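Local coordinates for protein NAD-dependent epimerase/dehydratase (Veillonella parvula, PDB 4IPT) that probably binds a dinucleotide cofactor such as NAD(P) through a Rossmann-type domain, as short-chain dehydrogenases/reductases and related epimerases do, at residues 176-181 / 213-218. Residues are numbered along the deposited sequence; the frame is centred on the assembly and turned at random.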
# COMPACT_ATOMS: atom_id res chain seq x y z
N ASN A 176 16.77 -5.46 -7.32
CA ASN A 176 17.52 -4.83 -8.39
C ASN A 176 16.66 -4.01 -9.35
O ASN A 176 17.20 -3.30 -10.19
CB ASN A 176 18.31 -5.89 -9.15
CG ASN A 176 19.46 -6.42 -8.34
OD1 ASN A 176 20.25 -5.64 -7.81
ND2 ASN A 176 19.58 -7.74 -8.24
N ASP A 177 15.34 -4.12 -9.21
CA ASP A 177 14.44 -3.43 -10.12
C ASP A 177 14.30 -1.95 -9.77
O ASP A 177 13.90 -1.61 -8.66
CB ASP A 177 13.05 -4.08 -10.11
CG ASP A 177 13.07 -5.51 -10.60
OD1 ASP A 177 13.99 -5.91 -11.34
OD2 ASP A 177 12.15 -6.26 -10.21
N ALA A 178 14.60 -1.08 -10.73
CA ALA A 178 14.64 0.35 -10.49
C ALA A 178 13.28 1.02 -10.64
O ALA A 178 13.13 2.20 -10.32
CB ALA A 178 15.63 1.02 -11.42
N GLN A 179 12.28 0.28 -11.13
CA GLN A 179 10.96 0.86 -11.36
C GLN A 179 9.87 -0.20 -11.39
O GLN A 179 10.15 -1.39 -11.53
CB GLN A 179 10.96 1.60 -12.69
CG GLN A 179 11.18 0.66 -13.87
CD GLN A 179 11.48 1.39 -15.16
OE1 GLN A 179 12.28 2.33 -15.19
NE2 GLN A 179 10.85 0.95 -16.24
N VAL A 180 8.62 0.25 -11.25
CA VAL A 180 7.46 -0.61 -11.43
C VAL A 180 6.26 0.31 -11.72
O VAL A 180 6.17 1.41 -11.19
CB VAL A 180 7.21 -1.49 -10.17
CG1 VAL A 180 6.84 -0.61 -8.95
CG2 VAL A 180 6.12 -2.52 -10.43
N SER A 181 5.36 -0.12 -12.60
CA SER A 181 4.20 0.72 -12.87
C SER A 181 3.14 0.59 -11.78
O SER A 181 3.06 -0.42 -11.08
CB SER A 181 3.59 0.37 -14.23
OG SER A 181 2.88 -0.85 -14.14
N THR A 213 14.41 -4.55 -15.02
CA THR A 213 14.76 -3.14 -14.89
C THR A 213 15.94 -2.93 -13.95
O THR A 213 15.89 -2.08 -13.07
CB THR A 213 13.55 -2.29 -14.45
OG1 THR A 213 13.04 -2.76 -13.19
CG2 THR A 213 12.45 -2.36 -15.50
N HIS A 214 17.00 -3.70 -14.17
CA HIS A 214 18.18 -3.59 -13.34
C HIS A 214 19.03 -2.39 -13.76
O HIS A 214 20.06 -2.54 -14.42
CB HIS A 214 18.98 -4.89 -13.38
CG HIS A 214 18.23 -6.08 -12.87
ND1 HIS A 214 18.83 -7.30 -12.68
CD2 HIS A 214 16.93 -6.23 -12.52
CE1 HIS A 214 17.94 -8.16 -12.23
NE2 HIS A 214 16.77 -7.54 -12.13
N TYR A 215 18.57 -1.20 -13.38
CA TYR A 215 19.19 0.06 -13.76
C TYR A 215 19.71 0.81 -12.55
O TYR A 215 19.32 0.52 -11.42
CB TYR A 215 18.19 0.97 -14.47
CG TYR A 215 17.33 0.33 -15.54
CD1 TYR A 215 17.83 -0.65 -16.38
CD2 TYR A 215 16.00 0.71 -15.69
CE1 TYR A 215 17.03 -1.23 -17.36
CE2 TYR A 215 15.20 0.13 -16.66
CZ TYR A 215 15.72 -0.84 -17.49
OH TYR A 215 14.92 -1.40 -18.46
N ASP A 216 20.56 1.80 -12.78
CA ASP A 216 21.08 2.61 -11.68
C ASP A 216 20.10 3.70 -11.24
O ASP A 216 20.31 4.35 -10.21
CB ASP A 216 22.43 3.23 -12.07
CG ASP A 216 23.51 2.19 -12.30
OD1 ASP A 216 23.33 1.03 -11.86
OD2 ASP A 216 24.54 2.53 -12.91
N LYS A 217 19.03 3.88 -12.01
CA LYS A 217 17.98 4.85 -11.70
C LYS A 217 16.73 4.49 -12.51
O LYS A 217 16.85 3.85 -13.55
CB LYS A 217 18.45 6.27 -12.05
CG LYS A 217 19.15 6.35 -13.40
CD LYS A 217 20.43 7.20 -13.32
CE LYS A 217 21.47 6.76 -14.36
NZ LYS A 217 22.71 7.60 -14.35
N PRO A 218 15.54 4.89 -12.03
CA PRO A 218 14.33 4.61 -12.82
C PRO A 218 14.41 5.27 -14.18
O PRO A 218 15.04 6.32 -14.30
CB PRO A 218 13.21 5.24 -11.98
CG PRO A 218 13.91 6.19 -11.02
CD PRO A 218 15.22 5.53 -10.74
O HOH W 1 19.64 -2.01 -10.27
O HOH W 2 14.40 -8.81 -12.80
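Ala178 N donates to Thr213 O at 2.9 Å with an N-H...O angle of 157°, the main backbone bond joining 176-181 to 213-218, and Thr213 O also takes a weak bond from Tyr215 N that closes an inverse gamma turn centred on His214. Beside it, the CA-H of His214 points almost straight at Asn176 O, 3.3 Å from CA, and a water donates to both Asn176 O and Tyr215 O, bridging the two loops. The His214 imidazole receives Asn176 CB over the centre of one face, 3.6 Å from the centroid and 6° off the normal, a CH-pi contact. At the ring edge, in its plane, Asp177 OD1 lies 3.2 Å from His214 CD2; a second water links that oxygen to His214 NE2. A chi1 of 59° turns Thr213 OG1 toward Glu210 O, its hydrogen-bond partner, and CG2 toward Gln179, whose CG approaches it to 3.7 Å with the side chains crossing at about a right angle. Gln179 OE1 also reaches the edge of the Tyr215 ring, in plane, 3.9 Å from CE2, while the Gln179 amide is hydrogen-bonded to Ser219 OG through OE1 and to Glu210 OE1 through NE2. With an alanine at Gln179, the methylene against Thr213 CG2 would be missing, and Ser219 OG and Glu210 OE1 would probably each lose their amide partner. Pro218 CB rests against Ala178 O at 3.5 Å. The contact ties the loop after strand 204-209 to the lead-in of strand 179-181, which pairs with strand 148-158 in the parallel part of the sheet, consistent with a Rossmann-type fold, while helix 117-125 packs against Ala178 and Pro218 through Leu119 and Trp122.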